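Local atomic coordinates of regulator of Ty1 transposition protein 107 (PDB entry 3T7K), a protein that binds phosphorylated histone H2A through C-terminal tandem BRCT repeats and so takes part in the response to DNA damage in budding yeast. Residues 9-14 against 40-45; 26-31 against 67-72; 180-185 against 209-214. All coordinates share one frame; numbering follows the deposited sequence.

Overall arrangement
The three contacts sample both BRCT repeats of an elongated chain. Contacts 1 and 2 belong to the first repeat and interlock along the sequence: residues 26-31 of contact 2 fall between the two segments of contact 1, at the end of strand 23-27 in the parallel sheet 48-50, 23-27, 62-64, 85-87. Their centres lie about 26 Å apart. Contact 3 follows later, in the second repeat, where a loop meets helix 205-218; its centre is about 35 Å from that of contact 2 and about 58 Å from that of contact 1. Contact 2 lies at the bound phosphopeptide and bonds to it, whereas contacts 1 and 3 are apolar packing on opposite sides of the chain's centre.

Contact 1 of 3, residues 9-14 against 40-45; sequences EKILAR and IEILNQ
Leu12 and Ile42 carry an apolar contact between helix 8-13, near the start of the modelled chain, and helix 37-45. The Leu12 methyl CD2 meets the branch methyl CG2 of Ile42 at 4.1 Å. Beside it, Ile11 offers its own branch methyl, and CG2 of Ile11 comes 4.0 Å from CD1 of Ile42, the two side chains crossing at about a right angle. Ile42 reaches that far because its chain is fully extended beyond CB (chi2 -178°), which carries CD1 toward the neighbouring helix. Its two methyls thus serve two successive residues of helix 8-13.

A second kind of packing sets a leucine methyl against the aliphatic part of a polar side chain. CD1 of Leu12 lies 3.6 Å from CB of Gln45 and also touches its CG; the glutamine then bends at chi2, and its amide takes no part in the touch.

The axes of the helical parts 9-13 and 40-45 come within 10.1 Å of each other, with a crossing angle of -54°, so only a few side chains mesh, and no backbone bond joins the segments. Ile99 of helix 90-99 touches Ile11, Leu12 and Ile42, making a three-helix apolar cluster. This is plain helix packing in the first BRCT repeat: the first helix of this fragment laid against the helix that follows the first strand of the parallel sheet.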
loop_
_atom_site.group_PDB
_atom_site.type_symbol
_atom_site.label_atom_id
_atom_site.label_comp_id
_atom_site.label_asym_id
_atom_site.label_seq_id
_atom_site.Cartn_x
_atom_site.Cartn_y
_atom_site.Cartn_z
ATOM N N GLU C 9 -24.771 8.377 -17.467
ATOM C CA GLU C 9 -24.909 9.718 -16.908
ATOM C C GLU C 9 -26.356 10.201 -16.930
ATOM O O GLU C 9 -26.836 10.775 -15.955
ATOM C CB GLU C 9 -24.011 10.707 -17.650
ATOM C CG GLU C 9 -22.543 10.329 -17.596
ATOM C CD GLU C 9 -21.661 11.312 -18.330
ATOM O OE1 GLU C 9 -21.430 11.114 -19.541
ATOM O OE2 GLU C 9 -21.198 12.282 -17.694
ATOM N N LYS C 10 -27.049 9.968 -18.037
ATOM C CA LYS C 10 -28.459 10.316 -18.105
ATOM C C LYS C 10 -29.226 9.557 -17.030
ATOM O O LYS C 10 -29.998 10.143 -16.271
ATOM C CB LYS C 10 -29.038 10.023 -19.492
ATOM C CG LYS C 10 -30.549 10.195 -19.569
ATOM C CD LYS C 10 -30.970 11.590 -19.129
ATOM C CE LYS C 10 -32.481 11.699 -18.982
ATOM N NZ LYS C 10 -32.890 13.085 -18.607
ATOM N N ILE C 11 -29.011 8.248 -16.963
ATOM C CA ILE C 11 -29.623 7.436 -15.916
ATOM C C ILE C 11 -29.361 8.045 -14.535
ATOM O O ILE C 11 -30.253 8.083 -13.681
ATOM C CB ILE C 11 -29.067 5.995 -15.923
ATOM C CG1 ILE C 11 -29.406 5.283 -17.243
ATOM C CG2 ILE C 11 -29.587 5.220 -14.715
ATOM C CD1 ILE C 11 -30.883 4.998 -17.421
ATOM N N LEU C 12 -28.137 8.528 -14.331
ATOM C CA LEU C 12 -27.703 9.016 -13.024
ATOM C C LEU C 12 -27.960 10.514 -12.823
ATOM O O LEU C 12 -27.804 11.042 -11.717
ATOM C CB LEU C 12 -26.223 8.697 -12.803
ATOM C CG LEU C 12 -25.872 7.209 -12.678
ATOM C CD1 LEU C 12 -24.370 7.008 -12.764
ATOM C CD2 LEU C 12 -26.425 6.613 -11.390
ATOM N N ALA C 13 -28.357 11.194 -13.893
ATOM C CA ALA C 13 -28.690 12.609 -13.809
ATOM C C ALA C 13 -29.843 12.772 -12.832
ATOM O O ALA C 13 -29.899 13.733 -12.070
ATOM C CB ALA C 13 -29.073 13.150 -15.183
ATOM N N ARG C 14 -30.742 11.794 -12.838
ATOM C CA ARG C 14 -31.960 11.849 -12.044
ATOM C C ARG C 14 -31.723 11.820 -10.534
ATOM O O ARG C 14 -32.668 11.970 -9.759
ATOM C CB ARG C 14 -32.894 10.705 -12.447
ATOM C CG ARG C 14 -34.272 10.789 -11.816
ATOM C CD ARG C 14 -35.167 9.654 -12.273
ATOM C CZ ARG C 14 -34.539 7.864 -10.699
ATOM N NH1 ARG C 14 -34.977 8.585 -9.675
ATOM N NH2 ARG C 14 -34.024 6.658 -10.487
ATOM N N ILE C 40 -22.185 -1.234 -16.019
ATOM C CA ILE C 40 -20.810 -1.170 -15.537
ATOM C C ILE C 40 -20.398 0.261 -15.296
ATOM O O ILE C 40 -19.811 0.572 -14.265
ATOM C CB ILE C 40 -19.782 -1.963 -16.415
ATOM C CG1 ILE C 40 -18.342 -1.528 -16.103
ATOM C CG2 ILE C 40 -20.104 -1.851 -17.923
ATOM C CD1 ILE C 40 -17.865 -0.304 -16.878
ATOM N N GLU C 41 -20.751 1.143 -16.220
ATOM C CA GLU C 41 -20.409 2.551 -16.090
ATOM C C GLU C 41 -21.089 3.207 -14.873
ATOM O O GLU C 41 -20.511 4.083 -14.224
ATOM C CB GLU C 41 -20.769 3.302 -17.374
ATOM C CG GLU C 41 -20.258 4.711 -17.372
ATOM O OE1 GLU C 41 -17.972 4.072 -17.313
ATOM O OE2 GLU C 41 -18.644 5.568 -15.853
ATOM N N ILE C 42 -22.311 2.772 -14.569
ATOM C CA ILE C 42 -23.007 3.194 -13.360
ATOM C C ILE C 42 -22.198 2.839 -12.113
ATOM O O ILE C 42 -21.926 3.703 -11.281
ATOM C CB ILE C 42 -24.399 2.538 -13.243
ATOM C CG1 ILE C 42 -25.342 3.043 -14.338
ATOM C CG2 ILE C 42 -25.016 2.826 -11.894
ATOM C CD1 ILE C 42 -26.748 2.460 -14.224
ATOM N N LEU C 43 -21.826 1.563 -11.980
ATOM C CA LEU C 43 -21.053 1.100 -10.829
ATOM C C LEU C 43 -19.823 1.953 -10.567
ATOM O O LEU C 43 -19.569 2.349 -9.420
ATOM C CB LEU C 43 -20.647 -0.371 -11.006
ATOM C CG LEU C 43 -21.846 -1.308 -11.037
ATOM C CD1 LEU C 43 -21.426 -2.753 -11.292
ATOM C CD2 LEU C 43 -22.610 -1.195 -9.736
ATOM N N ASN C 44 -19.052 2.236 -11.615
ATOM C CA ASN C 44 -17.848 3.049 -11.443
ATOM C C ASN C 44 -18.209 4.444 -10.957
ATOM O O ASN C 44 -17.502 5.035 -10.135
ATOM C CB ASN C 44 -17.057 3.129 -12.746
ATOM C CG ASN C 44 -17.034 1.804 -13.492
ATOM O OD1 ASN C 44 -17.610 1.686 -14.579
ATOM N ND2 ASN C 44 -16.366 0.791 -12.910
ATOM N N GLN C 45 -19.323 4.970 -11.443
ATOM C CA GLN C 45 -19.770 6.278 -10.970
ATOM C C GLN C 45 -20.116 6.234 -9.488
ATOM O O GLN C 45 -20.075 7.253 -8.811
ATOM C CB GLN C 45 -20.960 6.778 -11.790
ATOM C CG GLN C 45 -20.563 7.317 -13.165
ATOM C CD GLN C 45 -19.282 8.136 -13.120
ATOM O OE1 GLN C 45 -19.188 9.129 -12.395
ATOM N NE2 GLN C 45 -18.281 7.711 -13.887
#

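Contact 2 of 3, residues 26-31 against 67-72; sequences VCTGCF and KILRTE
The hydroxyl oxygen of Thr28 is gripped from two quarters: OG1 of Thr71 donates a hydrogen bond to OG1 of Thr28 at 2.6 Å, and the modified side chain of the bound peptide is hydrogen-bonded to the same Thr28 atom. Placing OG1 anti to the backbone N (chi1 -175°) swings it toward residues 67-72, where the two threonines slide past each other in opposite directions. CB of Thr71 is also near, 3.1 Å from OG1 of Thr28, and CG2 of Thr71 lies 3.3 Å from that same oxygen, so the acceptor is closely covered by its partner.

Thr71 OG1 has a second task. Thr71 is the N-cap of helix 72-77, and its hydroxyl oxygen is hydrogen-bonded to Phe74 N. The cap and the cross-segment bond together fix the rotation of this hydroxyl, which makes Thr71 a second-shell support for Thr28 while also packing against the modified side chain.

Leu69 adds van der Waals contact: its CD1 lies 4.0 Å from CA of Gly29 and equally far from the carbonyl O of Thr28. Gly29 adopts a positive phi of 68°, a turn that glycine readily makes, and its N is hydrogen-bonded to the modified peptide side chain. Arg70 N binds an acidic side chain of the peptide, against which Leu69 packs.

In this complex with phosphorylated H2A, the modified group is most simply the phosphorylated residue, with Thr28 OG1 and Gly29 N hydrogen-bonded to it, as in other phosphopeptide-binding BRCT pairs. The nearby helix start, with its positive end of the dipole, would probably also favour a phosphate, and the bond from Thr71 would help keep the Thr28 hydroxyl turned toward the modified group.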
loop_
_atom_site.group_PDB
_atom_site.type_symbol
_atom_site.label_atom_id
_atom_site.label_comp_id
_atom_site.label_asym_id
_atom_site.label_seq_id
_atom_site.Cartn_x
_atom_site.Cartn_y
_atom_site.Cartn_z
ATOM N N VAL C 26 -13.676 -8.513 -6.744
ATOM C CA VAL C 26 -13.775 -9.529 -7.764
ATOM C C VAL C 26 -15.042 -10.282 -7.408
ATOM O O VAL C 26 -15.463 -10.236 -6.265
ATOM C CB VAL C 26 -12.531 -10.462 -7.813
ATOM C CG1 VAL C 26 -11.281 -9.638 -8.107
ATOM C CG2 VAL C 26 -12.374 -11.220 -6.510
ATOM N N CYS C 27 -15.679 -10.914 -8.389
ATOM C CA CYS C 27 -16.790 -11.810 -8.114
ATOM C C CYS C 27 -16.300 -13.224 -8.315
ATOM O O CYS C 27 -15.447 -13.466 -9.169
ATOM C CB CYS C 27 -17.923 -11.570 -9.092
ATOM S SG CYS C 27 -18.465 -9.863 -9.093
ATOM N N THR C 28 -16.844 -14.143 -7.530
ATOM C CA THR C 28 -16.555 -15.565 -7.682
ATOM C C THR C 28 -17.886 -16.248 -7.446
ATOM O O THR C 28 -18.637 -15.839 -6.556
ATOM C CB THR C 28 -15.462 -16.035 -6.682
ATOM O OG1 THR C 28 -15.116 -17.406 -6.929
ATOM C CG2 THR C 28 -15.930 -15.880 -5.238
ATOM N N GLY C 29 -18.219 -17.241 -8.268
ATOM C CA GLY C 29 -19.536 -17.847 -8.185
ATOM C C GLY C 29 -20.624 -16.873 -8.639
ATOM O O GLY C 29 -21.803 -17.048 -8.300
ATOM N N CYS C 30 -20.232 -15.845 -9.397
ATOM C CA CYS C 30 -21.188 -14.848 -9.906
ATOM C C CYS C 30 -20.624 -13.922 -10.991
ATOM O O CYS C 30 -19.401 -13.789 -11.137
ATOM C CB CYS C 30 -21.836 -14.046 -8.756
ATOM S SG CYS C 30 -20.736 -13.278 -7.477
ATOM N N PHE C 31 -21.527 -13.311 -11.763
ATOM C CA PHE C 31 -21.173 -12.303 -12.763
ATOM C C PHE C 31 -19.955 -12.681 -13.600
ATOM O O PHE C 31 -19.017 -11.889 -13.750
ATOM C CB PHE C 31 -20.911 -10.961 -12.075
ATOM C CG PHE C 31 -22.056 -10.467 -11.230
ATOM C CD1 PHE C 31 -23.149 -9.841 -11.817
ATOM C CD2 PHE C 31 -22.023 -10.593 -9.843
ATOM C CE1 PHE C 31 -24.197 -9.357 -11.045
ATOM C CE2 PHE C 31 -23.073 -10.108 -9.058
ATOM C CZ PHE C 31 -24.165 -9.493 -9.665
ATOM N N LYS C 67 -21.919 -17.430 -1.400
ATOM C CA LYS C 67 -21.607 -18.102 -0.131
ATOM C C LYS C 67 -20.114 -18.371 -0.029
ATOM O O LYS C 67 -19.378 -18.204 -0.998
ATOM C CB LYS C 67 -22.367 -19.435 -0.010
ATOM C CG LYS C 67 -22.065 -20.414 -1.144
ATOM C CD LYS C 67 -22.816 -21.739 -0.993
ATOM C CE LYS C 67 -22.277 -22.573 0.167
ATOM N NZ LYS C 67 -22.744 -23.992 0.095
ATOM N N ILE C 68 -19.667 -18.796 1.145
ATOM C CA ILE C 68 -18.281 -19.236 1.284
ATOM C C ILE C 68 -17.969 -20.305 0.241
ATOM O O ILE C 68 -18.625 -21.347 0.182
ATOM C CB ILE C 68 -17.978 -19.749 2.703
ATOM C CG1 ILE C 68 -18.134 -18.614 3.715
ATOM C CG2 ILE C 68 -16.566 -20.308 2.782
ATOM C CD1 ILE C 68 -17.787 -19.016 5.130
ATOM N N LEU C 69 -16.982 -20.026 -0.604
ATOM C CA LEU C 69 -16.622 -20.932 -1.692
ATOM C C LEU C 69 -15.141 -21.289 -1.692
ATOM O O LEU C 69 -14.297 -20.526 -1.206
ATOM C CB LEU C 69 -16.986 -20.324 -3.045
ATOM C CG LEU C 69 -18.468 -20.135 -3.350
ATOM C CD1 LEU C 69 -18.627 -19.402 -4.669
ATOM C CD2 LEU C 69 -19.192 -21.477 -3.379
ATOM N N ARG C 70 -14.830 -22.449 -2.260
ATOM C CA ARG C 70 -13.458 -22.917 -2.320
ATOM C C ARG C 70 -12.797 -22.547 -3.639
ATOM O O ARG C 70 -11.858 -23.212 -4.069
ATOM C CB ARG C 70 -13.412 -24.435 -2.118
ATOM C CG ARG C 70 -13.949 -24.879 -0.762
ATOM C CD ARG C 70 -14.060 -26.386 -0.669
ATOM N NE ARG C 70 -13.667 -26.856 0.653
ATOM C CZ ARG C 70 -12.562 -27.552 0.890
ATOM N NH1 ARG C 70 -11.747 -27.870 -0.110
ATOM N NH2 ARG C 70 -12.275 -27.928 2.126
ATOM N N THR C 71 -13.280 -21.496 -4.296
ATOM C CA THR C 71 -12.643 -21.064 -5.530
ATOM C C THR C 71 -11.326 -20.418 -5.197
ATOM O O THR C 71 -11.145 -19.935 -4.091
ATOM C CB THR C 71 -13.478 -20.001 -6.266
ATOM O OG1 THR C 71 -13.897 -18.996 -5.324
ATOM C CG2 THR C 71 -14.681 -20.641 -6.941
ATOM N N GLU C 72 -10.415 -20.381 -6.159
ATOM C CA GLU C 72 -9.184 -19.615 -6.011
ATOM C C GLU C 72 -9.467 -18.173 -5.576
ATOM O O GLU C 72 -8.794 -17.625 -4.700
ATOM C CB GLU C 72 -8.416 -19.607 -7.332
ATOM C CG GLU C 72 -7.152 -18.766 -7.309
ATOM C CD GLU C 72 -6.428 -18.781 -8.640
ATOM O OE1 GLU C 72 -7.017 -19.277 -9.623
ATOM O OE2 GLU C 72 -5.272 -18.303 -8.714
#

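Contact 3 of 3, residues 180-185 against 209-214; sequences EDIIPN and KKFTKL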
loop_
_atom_site.group_PDB
_atom_site.type_symbol
_atom_site.label_atom_id
_atom_site.label_comp_id
_atom_site.label_asym_id
_atom_site.label_seq_id
_atom_site.Cartn_x
_atom_site.Cartn_y
_atom_site.Cartn_z
ATOM N N GLU C 180 16.717 -35.961 -1.920
ATOM C CA GLU C 180 17.416 -34.733 -2.284
ATOM C C GLU C 180 16.486 -33.687 -2.920
ATOM O O GLU C 180 16.778 -32.489 -2.881
ATOM C CB GLU C 180 18.617 -35.034 -3.185
ATOM C CG GLU C 180 19.784 -35.720 -2.460
ATOM C CD GLU C 180 19.704 -37.249 -2.475
ATOM O OE1 GLU C 180 18.649 -37.799 -2.861
ATOM O OE2 GLU C 180 20.712 -37.904 -2.109
ATOM N N ASP C 181 15.369 -34.139 -3.490
ATOM C CA ASP C 181 14.373 -33.228 -4.073
ATOM C C ASP C 181 13.550 -32.488 -3.022
ATOM O O ASP C 181 12.938 -31.468 -3.315
ATOM C CB ASP C 181 13.417 -33.987 -4.997
ATOM C CG ASP C 181 14.129 -34.619 -6.179
ATOM O OD1 ASP C 181 15.078 -33.986 -6.700
ATOM O OD2 ASP C 181 13.748 -35.753 -6.570
ATOM N N ILE C 182 13.515 -33.012 -1.805
ATOM C CA ILE C 182 12.701 -32.405 -0.764
ATOM C C ILE C 182 13.386 -31.205 -0.150
ATOM O O ILE C 182 14.503 -31.308 0.344
ATOM C CB ILE C 182 12.382 -33.410 0.337
ATOM C CG1 ILE C 182 11.778 -34.673 -0.279
ATOM C CG2 ILE C 182 11.434 -32.795 1.351
ATOM C CD1 ILE C 182 11.436 -35.725 0.744
ATOM N N ILE C 183 12.710 -30.057 -0.171
ATOM C CA ILE C 183 13.242 -28.858 0.464
ATOM C C ILE C 183 12.744 -28.713 1.904
ATOM O O ILE C 183 11.614 -29.083 2.220
ATOM C CB ILE C 183 12.915 -27.586 -0.355
ATOM C CG1 ILE C 183 11.445 -27.193 -0.208
ATOM C CG2 ILE C 183 13.244 -27.817 -1.827
ATOM C CD1 ILE C 183 11.119 -25.829 -0.825
ATOM N N PRO C 184 13.599 -28.190 2.789
ATOM C CA PRO C 184 13.226 -27.991 4.181
ATOM C C PRO C 184 12.409 -26.703 4.320
ATOM O O PRO C 184 12.508 -25.810 3.479
ATOM C CB PRO C 184 14.580 -27.828 4.870
ATOM C CG PRO C 184 15.409 -27.143 3.852
ATOM C CD PRO C 184 14.939 -27.655 2.501
ATOM N N ASN C 185 11.602 -26.622 5.366
ATOM C CA ASN C 185 10.872 -25.406 5.656
ATOM C C ASN C 185 11.765 -24.423 6.424
ATOM O O ASN C 185 11.771 -24.404 7.652
ATOM C CB ASN C 185 9.633 -25.743 6.462
ATOM C CG ASN C 185 8.924 -24.519 6.957
ATOM O OD1 ASN C 185 8.810 -23.519 6.248
ATOM N ND2 ASN C 185 8.464 -24.577 8.198
ATOM N N LYS C 209 3.766 -42.855 3.127
ATOM C CA LYS C 209 4.736 -43.908 3.419
ATOM C C LYS C 209 6.078 -43.623 2.762
ATOM O O LYS C 209 7.111 -43.630 3.419
ATOM C CB LYS C 209 4.204 -45.269 2.973
ATOM C CG LYS C 209 2.863 -45.628 3.584
ATOM C CD LYS C 209 2.136 -46.642 2.714
ATOM C CE LYS C 209 0.928 -47.225 3.424
ATOM N NZ LYS C 209 0.023 -47.918 2.466
ATOM N N LYS C 210 6.061 -43.368 1.463
ATOM C CA LYS C 210 7.279 -43.013 0.749
ATOM C C LYS C 210 8.057 -41.893 1.435
ATOM O O LYS C 210 9.259 -42.013 1.664
ATOM C CB LYS C 210 6.955 -42.597 -0.684
ATOM C CG LYS C 210 8.194 -42.309 -1.536
ATOM C CD LYS C 210 7.829 -41.694 -2.886
ATOM C CE LYS C 210 9.081 -41.310 -3.686
ATOM N NZ LYS C 210 9.416 -42.310 -4.744
ATOM N N PHE C 211 7.374 -40.799 1.764
ATOM C CA PHE C 211 8.072 -39.610 2.244
ATOM C C PHE C 211 8.595 -39.748 3.662
ATOM O O PHE C 211 9.695 -39.305 3.970
ATOM C CB PHE C 211 7.197 -38.361 2.102
ATOM C CG PHE C 211 6.997 -37.940 0.678
ATOM C CD1 PHE C 211 8.079 -37.824 -0.172
ATOM C CD2 PHE C 211 5.731 -37.692 0.180
ATOM C CE1 PHE C 211 7.906 -37.454 -1.483
ATOM C CE2 PHE C 211 5.550 -37.316 -1.135
ATOM C CZ PHE C 211 6.642 -37.201 -1.970
ATOM N N THR C 212 7.810 -40.356 4.538
ATOM C CA THR C 212 8.280 -40.561 5.901
ATOM C C THR C 212 9.521 -41.470 5.882
ATOM O O THR C 212 10.487 -41.258 6.627
ATOM C CB THR C 212 7.173 -41.156 6.800
ATOM O OG1 THR C 212 6.627 -42.333 6.185
ATOM C CG2 THR C 212 6.060 -40.156 6.992
ATOM N N LYS C 213 9.511 -42.471 5.016
ATOM C CA LYS C 213 10.661 -43.385 4.959
ATOM C C LYS C 213 11.925 -42.678 4.468
ATOM O O LYS C 213 12.994 -42.799 5.078
ATOM C CB LYS C 213 10.353 -44.609 4.116
ATOM C CG LYS C 213 9.514 -45.658 4.838
ATOM C CD LYS C 213 9.494 -46.988 4.077
ATOM N NZ LYS C 213 8.852 -48.127 1.930
ATOM N N LEU C 214 11.788 -41.925 3.380
ATOM C CA LEU C 214 12.897 -41.168 2.816
ATOM C C LEU C 214 13.498 -40.254 3.862
ATOM O O LEU C 214 14.706 -40.284 4.112
ATOM C CB LEU C 214 12.426 -40.324 1.632
ATOM C CG LEU C 214 12.684 -40.764 0.194
ATOM C CD1 LEU C 214 12.170 -42.174 -0.059
ATOM C CD2 LEU C 214 12.035 -39.759 -0.774
#
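Helix 205-218 passes beside the loop that follows a short 3-10 turn at 180-181, with the backbones well separated: the nearest CA atoms, those of Ile182 and Phe211, are 9.1 Å apart. Side chains alone bridge this distance. Ile182 does most of the reaching, its chain straight beyond CB (chi2 180°) so that CD1 projects toward the helix. That methyl lies 4.1 Å from CD1 of the Phe211 ring, the two side chains approaching obliquely. One helical turn later, Leu214 adds a looser touch, its CD2 standing 4.4 Å from CD1 of Ile182. A single methyl group therefore rests against two residues spaced three apart on the helix.

The contact is buried and wholly apolar, as befits its surroundings. Phe211 also packs on Leu172, Val147 and Leu200, one from each of three neighbouring strands, while Ile182 touches Asn145 and Tyr198. At the periphery, a salt bridge from Glu180 OE2 to Arg218 NH2 ties the 3-10 turn just before Ile182 to the end of the helix. Such packing belongs to the hydrophobic core of the second BRCT repeat, where a helix covers the parallel strands of the central sheet and a connecting loop supplies one isoleucine to the layer between them.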